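Local structure of endonuclease NucS (Pyrococcus abyssi, 2VLD) at residues 132-137 / 145-150; 159-164 / 173-178; 169-174 / 202-207; 187-192 / 221-226. The protein cuts single-stranded 3' and 5' ends of branched DNA structures, binding single-stranded DNA and working as a homodimer that interacts with PCNA. The protein carries 2 engineered substitutions. One frame throughout, in Å; residues are numbered along the deposited sequence.

Contact 1 of 4, residues 132-137 / 145-150; sequences NLIFEN and FKPIYR
The Phe135 ring lies between Pro147 and Arg150. Over one face sits Pro147 CB, 3.7 Å from the ring centroid, a CH-pi contact close to the ring normal. On the opposite face the Arg150 guanidinium lies flat, centres 4.6 Å apart and planes only 5° apart. Tyr149 O meets the ring at its edge. The Phe145 ring takes Ile134 CG2 at its own edge, 3.7 Å from CE2. Ile134 also rests on Leu173 and Leu175 of the sheet.

The helix 127-136 thus packs against strand 146-154, an outer strand of the nuclease-domain sheet. That strand carries a classic beta bulge, where Ile148 and Tyr149 both face Met162.

Asn132 OD1 accepts from both terminal nitrogens of Arg150, with NH1 and NH2 each 2.9 Å from it. Both bonds are bent, at 136° and 134°. The NH2 donor lies in the carbonyl plane, the NH1 donor above it. Arg150 runs extended from CG to NE, which carries the guanidinium under the ring as far as Asn132. The double grip probably limits its rotation and keeps it parallel to Phe135, joining polar and aromatic contacts at a partly exposed margin.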
loop_
_atom_site.group_PDB
_atom_site.type_symbol
_atom_site.label_atom_id
_atom_site.label_comp_id
_atom_site.label_asym_id
_atom_site.label_seq_id
_atom_site.Cartn_x
_atom_site.Cartn_y
_atom_site.Cartn_z
ATOM N N ASN A 132 -1.901 6.429 36.810
ATOM C CA ASN A 132 -2.747 6.197 37.979
ATOM C C ASN A 132 -1.985 6.432 39.274
ATOM O O ASN A 132 -2.498 7.028 40.215
ATOM C CB ASN A 132 -3.326 4.782 37.964
ATOM C CG ASN A 132 -4.358 4.581 36.874
ATOM O OD1 ASN A 132 -4.884 5.539 36.307
ATOM N ND2 ASN A 132 -4.662 3.326 36.582
ATOM N N LEU A 133 -0.743 5.967 39.298
ATOM C CA LEU A 133 0.110 6.093 40.456
ATOM C C LEU A 133 0.388 7.566 40.737
ATOM O O LEU A 133 0.328 8.008 41.889
ATOM C CB LEU A 133 1.414 5.343 40.199
ATOM C CG LEU A 133 1.972 4.394 41.266
ATOM C CD1 LEU A 133 2.337 5.135 42.565
ATOM C CD2 LEU A 133 0.999 3.229 41.529
ATOM N N ILE A 134 0.674 8.320 39.675
ATOM C CA ILE A 134 1.011 9.747 39.777
ATOM C C ILE A 134 -0.161 10.599 40.269
ATOM O O ILE A 134 0.028 11.509 41.082
ATOM C CB ILE A 134 1.559 10.303 38.445
ATOM C CG1 ILE A 134 2.905 9.660 38.126
ATOM C CG2 ILE A 134 1.750 11.807 38.527
ATOM C CD1 ILE A 134 3.222 9.612 36.682
ATOM N N PHE A 135 -1.366 10.306 39.782
ATOM C CA PHE A 135 -2.562 11.010 40.249
ATOM C C PHE A 135 -2.891 10.679 41.701
ATOM O O PHE A 135 -3.344 11.548 42.460
ATOM C CB PHE A 135 -3.758 10.712 39.348
ATOM C CG PHE A 135 -3.801 11.567 38.136
ATOM C CD1 PHE A 135 -3.127 11.187 36.985
ATOM C CD2 PHE A 135 -4.491 12.779 38.150
ATOM C CE1 PHE A 135 -3.141 11.994 35.860
ATOM C CE2 PHE A 135 -4.520 13.603 37.020
ATOM C CZ PHE A 135 -3.845 13.217 35.871
ATOM N N GLU A 136 -2.644 9.422 42.071
ATOM C CA GLU A 136 -2.902 8.911 43.405
ATOM C C GLU A 136 -1.991 9.552 44.442
ATOM O O GLU A 136 -2.423 9.873 45.556
ATOM C CB GLU A 136 -2.688 7.406 43.401
ATOM C CG GLU A 136 -3.345 6.718 44.554
ATOM C CD GLU A 136 -4.026 5.442 44.133
ATOM O OE1 GLU A 136 -3.961 5.114 42.917
ATOM O OE2 GLU A 136 -4.623 4.779 45.023
ATOM N N ASN A 137 -0.726 9.710 44.058
ATOM C CA ASN A 137 0.301 10.288 44.911
ATOM C C ASN A 137 1.297 11.082 44.072
ATOM O O ASN A 137 2.364 10.571 43.713
ATOM C CB ASN A 137 1.011 9.193 45.719
ATOM C CG ASN A 137 1.996 9.754 46.739
ATOM O OD1 ASN A 137 3.124 9.277 46.852
ATOM N ND2 ASN A 137 1.571 10.767 47.483
ATOM N N PHE A 145 3.070 18.809 43.394
ATOM C CA PHE A 145 2.778 18.705 41.980
ATOM C C PHE A 145 1.312 18.325 41.839
ATOM O O PHE A 145 0.837 17.418 42.510
ATOM C CB PHE A 145 3.681 17.661 41.337
ATOM C CG PHE A 145 3.212 17.184 39.994
ATOM C CD1 PHE A 145 3.202 18.044 38.894
ATOM C CD2 PHE A 145 2.799 15.868 39.819
ATOM C CE1 PHE A 145 2.771 17.608 37.649
ATOM C CE2 PHE A 145 2.372 15.421 38.573
ATOM C CZ PHE A 145 2.362 16.293 37.489
ATOM N N LYS A 146 0.590 19.044 40.988
ATOM C CA LYS A 146 -0.814 18.737 40.736
ATOM C C LYS A 146 -0.987 18.188 39.312
ATOM O O LYS A 146 -0.888 18.936 38.329
ATOM C CB LYS A 146 -1.692 19.980 40.962
ATOM C CG LYS A 146 -1.632 20.569 42.384
ATOM C CD LYS A 146 -2.607 19.898 43.357
ATOM C CE LYS A 146 -2.251 20.176 44.810
ATOM N NZ LYS A 146 -1.179 19.268 45.310
ATOM N N PRO A 147 -1.217 16.873 39.192
ATOM C CA PRO A 147 -1.497 16.357 37.850
ATOM C C PRO A 147 -2.938 16.678 37.462
ATOM O O PRO A 147 -3.837 16.550 38.278
ATOM C CB PRO A 147 -1.257 14.850 37.993
ATOM C CG PRO A 147 -1.432 14.555 39.471
ATOM C CD PRO A 147 -1.219 15.824 40.232
ATOM N N ILE A 148 -3.150 17.118 36.232
ATOM C CA ILE A 148 -4.461 17.600 35.828
ATOM C C ILE A 148 -5.055 16.798 34.682
ATOM O O ILE A 148 -6.195 16.333 34.768
ATOM C CB ILE A 148 -4.419 19.109 35.461
ATOM C CG1 ILE A 148 -3.801 19.922 36.609
ATOM C CG2 ILE A 148 -5.812 19.621 35.147
ATOM C CD1 ILE A 148 -3.703 21.415 36.341
ATOM N N TYR A 149 -4.278 16.632 33.615
ATOM C CA TYR A 149 -4.785 16.049 32.374
ATOM C C TYR A 149 -4.067 14.764 32.028
ATOM O O TYR A 149 -2.905 14.612 32.349
ATOM C CB TYR A 149 -4.612 17.026 31.209
ATOM C CG TYR A 149 -5.173 18.404 31.424
ATOM C CD1 TYR A 149 -4.337 19.464 31.750
ATOM C CD2 TYR A 149 -6.534 18.658 31.273
ATOM C CE1 TYR A 149 -4.839 20.753 31.928
ATOM C CE2 TYR A 149 -7.049 19.933 31.454
ATOM C CZ TYR A 149 -6.193 20.973 31.787
ATOM O OH TYR A 149 -6.690 22.229 31.981
ATOM N N ARG A 150 -4.766 13.852 31.360
ATOM C CA ARG A 150 -4.182 12.633 30.794
ATOM C C ARG A 150 -4.373 12.632 29.296
ATOM O O ARG A 150 -5.446 12.998 28.823
ATOM C CB ARG A 150 -4.930 11.416 31.284
ATOM C CG ARG A 150 -4.675 11.053 32.666
ATOM C CD ARG A 150 -5.348 9.765 32.884
ATOM N NE ARG A 150 -5.617 9.551 34.288
ATOM C CZ ARG A 150 -5.189 8.499 34.966
ATOM N NH1 ARG A 150 -4.461 7.564 34.345
ATOM N NH2 ARG A 150 -5.500 8.379 36.258
#

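Contact 2 of 4, residues 159-164 / 173-178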
loop_
_atom_site.group_PDB
_atom_site.type_symbol
_atom_site.label_atom_id
_atom_site.label_comp_id
_atom_site.label_asym_id
_atom_site.label_seq_id
_atom_site.Cartn_x
_atom_site.Cartn_y
_atom_site.Cartn_z
ATOM N N VAL A 159 0.246 14.815 25.299
ATOM C CA VAL A 159 1.077 14.773 26.483
ATOM C C VAL A 159 0.518 13.708 27.420
ATOM O O VAL A 159 -0.663 13.718 27.714
ATOM C CB VAL A 159 1.086 16.176 27.160
ATOM C CG1 VAL A 159 1.672 16.124 28.562
ATOM C CG2 VAL A 159 1.839 17.184 26.289
ATOM N N ASP A 160 1.364 12.795 27.888
ATOM C CA ASP A 160 0.912 11.660 28.722
ATOM C C ASP A 160 0.137 12.107 29.955
ATOM O O ASP A 160 -1.037 11.788 30.101
ATOM C CB ASP A 160 2.103 10.771 29.119
ATOM C CG ASP A 160 2.732 10.064 27.916
ATOM O OD1 ASP A 160 2.082 10.049 26.848
ATOM O OD2 ASP A 160 3.862 9.518 28.020
ATOM N N VAL A 161 0.822 12.836 30.838
ATOM C CA VAL A 161 0.211 13.586 31.927
ATOM C C VAL A 161 0.673 15.060 31.845
ATOM O O VAL A 161 1.836 15.346 31.548
ATOM C CB VAL A 161 0.605 13.008 33.281
ATOM C CG1 VAL A 161 0.134 13.918 34.422
ATOM C CG2 VAL A 161 0.032 11.608 33.447
HETATM N N MSE A 162 -0.251 15.984 32.082
HETATM C CA MSE A 162 0.082 17.397 32.193
HETATM C C MSE A 162 -0.473 17.903 33.506
HETATM O O MSE A 162 -1.577 17.517 33.920
HETATM C CB MSE A 162 -0.472 18.204 31.024
HETATM C CG MSE A 162 -0.041 19.652 31.024
HETATM SE SE MSE A 162 -0.551 20.553 29.353
HETATM C CE MSE A 162 -1.847 21.849 30.011
ATOM N N GLY A 163 0.315 18.741 34.166
ATOM C CA GLY A 163 -0.076 19.320 35.429
ATOM C C GLY A 163 0.565 20.660 35.682
ATOM O O GLY A 163 1.070 21.319 34.770
ATOM N N VAL A 164 0.542 21.050 36.949
ATOM C CA VAL A 164 1.077 22.319 37.378
ATOM C C VAL A 164 1.869 22.037 38.652
ATOM O O VAL A 164 1.449 21.206 39.473
ATOM C CB VAL A 164 -0.080 23.337 37.560
ATOM C CG1 VAL A 164 -0.519 23.473 39.025
ATOM C CG2 VAL A 164 0.295 24.684 36.967
ATOM N N LEU A 173 4.640 15.689 31.732
ATOM C CA LEU A 173 5.218 14.357 31.999
ATOM C C LEU A 173 5.133 13.456 30.768
ATOM O O LEU A 173 4.072 13.311 30.159
ATOM C CB LEU A 173 4.523 13.642 33.160
ATOM C CG LEU A 173 4.414 14.228 34.563
ATOM C CD1 LEU A 173 3.792 13.182 35.488
ATOM C CD2 LEU A 173 5.759 14.686 35.093
ATOM N N GLU A 174 6.262 12.866 30.401
ATOM C CA GLU A 174 6.327 11.813 29.403
ATOM C C GLU A 174 6.641 10.497 30.119
ATOM O O GLU A 174 7.711 10.356 30.710
ATOM C CB GLU A 174 7.409 12.147 28.375
ATOM C CG GLU A 174 7.537 11.171 27.208
ATOM C CD GLU A 174 6.354 11.219 26.246
ATOM O OE1 GLU A 174 5.410 12.016 26.464
ATOM O OE2 GLU A 174 6.359 10.444 25.266
ATOM N N LEU A 175 5.703 9.552 30.080
ATOM C CA LEU A 175 5.869 8.262 30.766
ATOM C C LEU A 175 6.273 7.151 29.812
ATOM O O LEU A 175 5.560 6.829 28.860
ATOM C CB LEU A 175 4.587 7.829 31.490
ATOM C CG LEU A 175 3.612 8.838 32.091
ATOM C CD1 LEU A 175 2.392 8.116 32.601
ATOM C CD2 LEU A 175 4.264 9.647 33.203
ATOM N N LYS A 176 7.425 6.558 30.078
ATOM C CA LYS A 176 7.823 5.329 29.404
ATOM C C LYS A 176 7.926 4.238 30.466
ATOM O O LYS A 176 8.148 4.535 31.640
ATOM C CB LYS A 176 9.135 5.526 28.633
ATOM C CG LYS A 176 9.007 6.499 27.446
ATOM C CD LYS A 176 8.715 5.780 26.119
ATOM C CE LYS A 176 7.611 6.482 25.295
ATOM N NZ LYS A 176 7.935 7.850 24.759
ATOM N N ARG A 177 7.722 2.986 30.069
ATOM C CA ARG A 177 7.749 1.873 31.023
ATOM C C ARG A 177 9.026 1.035 30.920
ATOM O O ARG A 177 9.277 0.171 31.765
ATOM C CB ARG A 177 6.515 0.983 30.860
ATOM C CG ARG A 177 6.394 0.377 29.479
ATOM C CD ARG A 177 5.603 -0.915 29.502
ATOM N NE ARG A 177 5.158 -1.256 28.156
ATOM C CZ ARG A 177 4.057 -0.775 27.586
ATOM N NH1 ARG A 177 3.265 0.070 28.242
ATOM N NH2 ARG A 177 3.743 -1.144 26.353
ATOM N N ARG A 178 9.813 1.287 29.875
ATOM C CA ARG A 178 11.120 0.654 29.693
ATOM C C ARG A 178 12.212 1.705 29.866
ATOM O O ARG A 178 11.916 2.856 30.205
ATOM C CB ARG A 178 11.208 0.004 28.307
ATOM C CG ARG A 178 10.279 -1.191 28.129
ATOM C CD ARG A 178 10.513 -1.931 26.809
ATOM N NE ARG A 178 9.884 -3.259 26.804
ATOM C CZ ARG A 178 8.691 -3.543 26.278
ATOM N NH1 ARG A 178 7.959 -2.599 25.689
ATOM N NH2 ARG A 178 8.228 -4.786 26.338
#
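Leu173 pairs with Val161 as an antiparallel hydrogen-bonded pair of the hairpin formed by strands 157-164 and 170-175. Leu173 N gives a good bond to Val161 O at 2.8 Å. The return bond, from Val161 N to Leu173 O, is weak at 3.4 Å. The two side chains lie side by side and point the same way, with Leu173 CD1 3.9 Å from Val161 CB.

Glu174 leaves the strand with CG opposite the backbone N (chi1 -176°), then bends at chi2. The bend swings the carboxylate back toward Asp160. Glu174 OE1 ends 3.3 Å from Asp160 OD2, and the two carboxylates are turned only 18° from each other. They are both acceptors and do not bond. Glu174 OE2 is held by Gln187 of helix 182-199.

Leu175 gives its backbone N to Asp160 OD2 at 2.8 Å, on the anti lone pair. Its CG also lies against Asp160 CB at 3.9 Å. The side chain continues to Ala131 and Ile134 of helix 127-136.

Lys176 folds back so that its NZ makes a salt bridge to Glu174 OE2 at 3.1 Å. Lys44 of the second subunit makes another, to Asp160 OD1.

Asp160, Glu174 and Lys176 match the Asp...Glu-X-Lys signature of the PD-(D/E)XK nucleases. The two carboxylates held close together, with Lys176 beside them, are consistent with a metal-dependent nuclease site, as in relatives.

Contact 3 of 4, residues 169-174 / 202-207; sequences NIVVLE and NVRGIL
Strands 170-175 and 203-209 run side by side in parallel, and Ile170 to Glu174 pair one to one with Val203 to Leu207. They are the two strands of a beta-alpha-beta crossover whose helix is 182-199, inside the mixed sheet of the nuclease domain. Four backbone bonds tie them: Arg204 N to Ile170 O, Val172 N to Arg204 O, Ile206 N to Val172 O and Glu174 N to Ile206 O. The first three are 2.8 to 2.9 Å. The last is longer, 3.2 Å, and its donor is tilted from the carbonyl plane.

Val171, Leu173, Arg204 and Ile206 share one face of the sheet. Leu173 CD2 lies 3.7 Å from Ile206 CB, the two side chains alongside each other. Ile206 CD1 reaches across to Val171 CG1 at 3.8 Å. Arg204 runs beside Val171, whose CG2 sits over a face of the guanidinium, 4.0 Å from NH2. The chain bends at chi3 (-80°), and its charged end is taken by Glu142, Asp165 and Glu226.

At the start of the pair Asn169 OD1 points at Asn202 CB, with the two amide planes 66° apart. An alanine in place of Asn169 would probably open a gap beside Asn202 CB and lose this side-chain contact.

Ile170, Val172 and Val203 face the other way. There Ile170 meets Tyr199 and Val172 meets Leu195 of helix 182-199. In the sheet itself, strand 157-164 flanks the pair beyond 170-175, and strand 226-229 beyond 203-209.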
loop_
_atom_site.group_PDB
_atom_site.type_symbol
_atom_site.label_atom_id
_atom_site.label_comp_id
_atom_site.label_asym_id
_atom_site.label_seq_id
_atom_site.Cartn_x
_atom_site.Cartn_y
_atom_site.Cartn_z
ATOM N N ASN A 169 3.933 26.659 37.567
ATOM C CA ASN A 169 4.497 26.322 36.254
ATOM C C ASN A 169 3.798 25.112 35.652
ATOM O O ASN A 169 3.416 24.183 36.367
ATOM C CB ASN A 169 5.994 25.988 36.363
ATOM C CG ASN A 169 6.830 27.153 36.845
ATOM O OD1 ASN A 169 6.749 28.259 36.298
ATOM N ND2 ASN A 169 7.661 26.906 37.859
ATOM N N ILE A 170 3.658 25.108 34.334
ATOM C CA ILE A 170 3.117 23.944 33.646
ATOM C C ILE A 170 4.168 22.845 33.591
ATOM O O ILE A 170 5.310 23.081 33.201
ATOM C CB ILE A 170 2.573 24.305 32.246
ATOM C CG1 ILE A 170 1.202 24.959 32.401
ATOM C CG2 ILE A 170 2.480 23.071 31.360
ATOM C CD1 ILE A 170 0.706 25.646 31.179
ATOM N N VAL A 171 3.775 21.651 34.022
ATOM C CA VAL A 171 4.659 20.505 34.012
ATOM C C VAL A 171 4.128 19.476 33.039
ATOM O O VAL A 171 2.997 18.991 33.172
ATOM C CB VAL A 171 4.796 19.874 35.409
ATOM C CG1 VAL A 171 5.498 18.513 35.332
ATOM C CG2 VAL A 171 5.537 20.814 36.347
ATOM N N VAL A 172 4.966 19.150 32.062
ATOM C CA VAL A 172 4.723 18.059 31.131
ATOM C C VAL A 172 5.394 16.781 31.635
ATOM O O VAL A 172 6.579 16.799 31.945
ATOM C CB VAL A 172 5.276 18.436 29.752
ATOM C CG1 VAL A 172 5.351 17.232 28.838
ATOM C CG2 VAL A 172 4.414 19.469 29.151
ATOM N N LEU A 173 4.640 15.689 31.732
ATOM C CA LEU A 173 5.218 14.357 31.999
ATOM C C LEU A 173 5.133 13.456 30.768
ATOM O O LEU A 173 4.072 13.311 30.159
ATOM C CB LEU A 173 4.523 13.642 33.160
ATOM C CG LEU A 173 4.414 14.228 34.563
ATOM C CD1 LEU A 173 3.792 13.182 35.488
ATOM C CD2 LEU A 173 5.759 14.686 35.093
ATOM N N GLU A 174 6.262 12.866 30.401
ATOM C CA GLU A 174 6.327 11.813 29.403
ATOM C C GLU A 174 6.641 10.497 30.119
ATOM O O GLU A 174 7.711 10.356 30.710
ATOM C CB GLU A 174 7.409 12.147 28.375
ATOM C CG GLU A 174 7.537 11.171 27.208
ATOM C CD GLU A 174 6.354 11.219 26.246
ATOM O OE1 GLU A 174 5.410 12.016 26.464
ATOM O OE2 GLU A 174 6.359 10.444 25.266
ATOM N N ASN A 202 8.332 29.267 31.267
ATOM C CA ASN A 202 8.130 28.484 32.489
ATOM C C ASN A 202 7.249 27.246 32.327
ATOM O O ASN A 202 6.122 27.175 32.833
ATOM C CB ASN A 202 7.644 29.374 33.635
ATOM C CG ASN A 202 8.719 30.322 34.132
ATOM O OD1 ASN A 202 9.923 30.087 33.959
ATOM N ND2 ASN A 202 8.288 31.401 34.761
ATOM N N VAL A 203 7.798 26.279 31.602
ATOM C CA VAL A 203 7.182 24.986 31.365
ATOM C C VAL A 203 8.270 23.968 31.637
ATOM O O VAL A 203 9.373 24.076 31.101
ATOM C CB VAL A 203 6.711 24.844 29.895
ATOM C CG1 VAL A 203 6.376 23.392 29.557
ATOM C CG2 VAL A 203 5.526 25.747 29.615
ATOM N N ARG A 204 7.973 22.984 32.474
ATOM C CA ARG A 204 8.960 21.960 32.791
ATOM C C ARG A 204 8.641 20.642 32.109
ATOM O O ARG A 204 7.478 20.286 31.922
ATOM C CB ARG A 204 9.092 21.778 34.301
ATOM C CG ARG A 204 9.564 23.031 35.003
ATOM C CD ARG A 204 10.291 22.721 36.273
ATOM N NE ARG A 204 9.359 22.451 37.350
ATOM C CZ ARG A 204 9.380 21.361 38.108
ATOM N NH1 ARG A 204 10.304 20.431 37.936
ATOM N NH2 ARG A 204 8.477 21.214 39.061
ATOM N N GLY A 205 9.688 19.926 31.726
ATOM C CA GLY A 205 9.534 18.614 31.140
ATOM C C GLY A 205 10.184 17.571 32.015
ATOM O O GLY A 205 11.396 17.574 32.193
ATOM N N ILE A 206 9.373 16.688 32.580
ATOM C CA ILE A 206 9.896 15.582 33.374
ATOM C C ILE A 206 9.638 14.244 32.685
ATOM O O ILE A 206 8.490 13.873 32.431
ATOM C CB ILE A 206 9.306 15.541 34.803
ATOM C CG1 ILE A 206 9.554 16.866 35.540
ATOM C CG2 ILE A 206 9.892 14.354 35.574
ATOM C CD1 ILE A 206 8.727 17.062 36.814
ATOM N N LEU A 207 10.721 13.537 32.383
ATOM C CA LEU A 207 10.655 12.207 31.808
ATOM C C LEU A 207 10.509 11.177 32.921
ATOM O O LEU A 207 11.412 11.025 33.732
ATOM C CB LEU A 207 11.949 11.933 31.050
ATOM C CG LEU A 207 12.018 11.004 29.841
ATOM C CD1 LEU A 207 13.426 10.455 29.817
ATOM C CD2 LEU A 207 11.009 9.873 29.875
#

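Contact 4 of 4, residues 187-192 / 221-226. Engineered in segment 187-192: Met188 (natural residue Leu).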
loop_
_atom_site.group_PDB
_atom_site.type_symbol
_atom_site.label_atom_id
_atom_site.label_comp_id
_atom_site.label_asym_id
_atom_site.label_seq_id
_atom_site.Cartn_x
_atom_site.Cartn_y
_atom_site.Cartn_z
ATOM N N GLN A 187 10.842 13.426 21.939
ATOM C CA GLN A 187 9.390 13.455 21.941
ATOM C C GLN A 187 8.930 14.469 22.995
ATOM O O GLN A 187 8.241 15.447 22.677
ATOM C CB GLN A 187 8.807 12.044 22.148
ATOM C CG GLN A 187 7.302 11.952 21.882
ATOM C CD GLN A 187 6.771 10.538 21.555
ATOM O OE1 GLN A 187 7.134 9.945 20.531
ATOM N NE2 GLN A 187 5.867 10.025 22.399
HETATM N N MSE A 188 9.372 14.280 24.236
HETATM C CA MSE A 188 9.003 15.193 25.306
HETATM C C MSE A 188 9.414 16.641 25.015
HETATM O O MSE A 188 8.640 17.580 25.270
HETATM C CB MSE A 188 9.594 14.744 26.629
HETATM C CG MSE A 188 9.153 15.627 27.767
HETATM SE SE MSE A 188 9.725 14.908 29.470
HETATM C CE MSE A 188 11.621 15.267 29.300
ATOM N N LYS A 189 10.625 16.814 24.485
ATOM C CA LYS A 189 11.114 18.133 24.097
ATOM C C LYS A 189 10.108 18.849 23.210
ATOM O O LYS A 189 9.760 19.996 23.472
ATOM C CB LYS A 189 12.468 18.040 23.388
ATOM C CG LYS A 189 13.021 19.395 22.975
ATOM C CD LYS A 189 14.412 19.308 22.358
ATOM C CE LYS A 189 14.778 20.601 21.607
ATOM N NZ LYS A 189 14.609 21.833 22.446
ATOM N N ARG A 190 9.634 18.161 22.174
ATOM C CA ARG A 190 8.677 18.736 21.238
ATOM C C ARG A 190 7.450 19.279 21.966
ATOM O O ARG A 190 6.990 20.383 21.673
ATOM C CB ARG A 190 8.271 17.701 20.194
ATOM C CG ARG A 190 7.614 18.299 18.970
ATOM C CD ARG A 190 7.375 17.266 17.892
ATOM N NE ARG A 190 6.126 16.548 18.109
ATOM C CZ ARG A 190 6.043 15.252 18.403
ATOM N NH1 ARG A 190 7.140 14.514 18.507
ATOM N NH2 ARG A 190 4.858 14.693 18.577
ATOM N N TYR A 191 6.947 18.510 22.932
ATOM C CA TYR A 191 5.780 18.902 23.719
ATOM C C TYR A 191 6.093 20.134 24.530
ATOM O O TYR A 191 5.311 21.077 24.547
ATOM C CB TYR A 191 5.316 17.773 24.648
ATOM C CG TYR A 191 5.043 16.457 23.961
ATOM C CD1 TYR A 191 5.344 15.254 24.593
ATOM C CD2 TYR A 191 4.485 16.409 22.680
ATOM C CE1 TYR A 191 5.099 14.043 23.979
ATOM C CE2 TYR A 191 4.236 15.197 22.048
ATOM C CZ TYR A 191 4.544 14.018 22.704
ATOM O OH TYR A 191 4.304 12.807 22.093
ATOM N N VAL A 192 7.255 20.127 25.180
ATOM C CA VAL A 192 7.678 21.248 26.021
ATOM C C VAL A 192 7.811 22.537 25.197
ATOM O O VAL A 192 7.214 23.555 25.536
ATOM C CB VAL A 192 8.972 20.906 26.809
ATOM C CG1 VAL A 192 9.530 22.131 27.516
ATOM C CG2 VAL A 192 8.702 19.807 27.816
ATOM N N GLU A 221 19.973 16.888 30.243
ATOM C CA GLU A 221 20.805 17.915 30.873
ATOM C C GLU A 221 21.023 19.049 29.890
ATOM O O GLU A 221 20.778 20.217 30.199
ATOM C CB GLU A 221 22.156 17.340 31.284
ATOM C CG GLU A 221 22.155 16.509 32.556
ATOM C CD GLU A 221 23.444 15.715 32.715
ATOM O OE1 GLU A 221 24.512 16.200 32.273
ATOM O OE2 GLU A 221 23.390 14.600 33.276
ATOM N N LYS A 222 21.472 18.670 28.696
ATOM C CA LYS A 222 21.714 19.586 27.591
ATOM C C LYS A 222 20.514 20.481 27.297
ATOM O O LYS A 222 20.677 21.580 26.765
ATOM C CB LYS A 222 22.058 18.777 26.340
ATOM C CG LYS A 222 22.561 19.591 25.152
ATOM C CD LYS A 222 22.430 18.802 23.849
ATOM C CE LYS A 222 23.468 17.689 23.734
ATOM N NZ LYS A 222 23.108 16.727 22.660
ATOM N N GLU A 223 19.317 20.012 27.660
ATOM C CA GLU A 223 18.075 20.612 27.176
ATOM C C GLU A 223 17.237 21.306 28.242
ATOM O O GLU A 223 16.253 21.975 27.924
ATOM C CB GLU A 223 17.233 19.550 26.468
ATOM C CG GLU A 223 16.322 20.104 25.395
ATOM C CD GLU A 223 17.089 20.702 24.229
ATOM O OE1 GLU A 223 17.865 19.968 23.579
ATOM O OE2 GLU A 223 16.899 21.904 23.957
ATOM N N GLY A 224 17.626 21.141 29.501
ATOM C CA GLY A 224 16.944 21.800 30.610
ATOM C C GLY A 224 15.751 21.005 31.086
ATOM O O GLY A 224 14.849 21.544 31.733
ATOM N N LEU A 225 15.750 19.715 30.766
ATOM C CA LEU A 225 14.650 18.829 31.123
ATOM C C LEU A 225 15.071 17.844 32.211
ATOM O O LEU A 225 16.260 17.620 32.445
ATOM C CB LEU A 225 14.113 18.106 29.883
ATOM C CG LEU A 225 13.880 18.960 28.630
ATOM C CD1 LEU A 225 13.717 18.081 27.415
ATOM C CD2 LEU A 225 12.692 19.896 28.776
ATOM N N GLU A 226 14.086 17.255 32.875
ATOM C CA GLU A 226 14.329 16.525 34.110
ATOM C C GLU A 226 13.960 15.049 33.994
ATOM O O GLU A 226 13.295 14.641 33.049
ATOM C CB GLU A 226 13.552 17.190 35.254
ATOM C CG GLU A 226 13.842 18.683 35.411
ATOM C CD GLU A 226 12.751 19.424 36.156
ATOM O OE1 GLU A 226 12.453 19.049 37.311
ATOM O OE2 GLU A 226 12.201 20.389 35.589
#
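Leu225 packs on helix 182-199 just after a Schellman motif closes helix 214-223. Gly224 takes the positive phi of that motif, and the chain then turns into strand 226-229.

The apolar part centres on Leu225. Met188 is an engineered residue, present as selenomethionine, where the natural protein has leucine. Met188 and Leu225 reach toward each other tip to tip, with Met188 CE 3.8 Å from Leu225 CB. Met188 bends at chi3 (71°), which turns CE toward Leu225; its side chain also touches Leu207 and Leu220. Val192 slides past Leu225, and both of its methyls, CG1 and CG2, lie 4.1 Å from Leu225 CD2.

The charged part is nearer the surface. Lys189 crosses Glu223 at about a right angle, and its CD lies 3.6 Å from Glu223 CD. Asp193, one turn on in the same helix, is a second partner of the lysine. With an alanine at Glu223, Lys189 would probably lose its tie to the neighbouring helix and lean more on Asp193 of its own helix.

In the salt bridge Lys189 NZ lies 2.7 Å from Glu223 OE2, and the nitrogen comes from above the carboxylate, 76° out of its plane.

How the contacts relate
All four contacts belong to the nuclease domain. Contacts 2 and 3 are buried in the sheet and share strand 170-175, with Leu173 and Glu174 in both. One pairs it antiparallel, the other parallel. Contacts 1 and 4 are only partly buried. Contact 1 joins a helix to an outer strand, and its Ile134 and Phe145 pack on residues of contact 3. Contact 4 uses the crossover helix itself and joins it to the end of helix 214-223. Backbone bonds and aliphatic packing dominate contact 3. Contact 1 adds a guanidinium stack, and contact 4 pairs an apolar centre with one salt bridge nearer the surface. Contact 2 gathers carboxylates. Contacts 2 and 4 meet at Glu174, and both reach the second subunit.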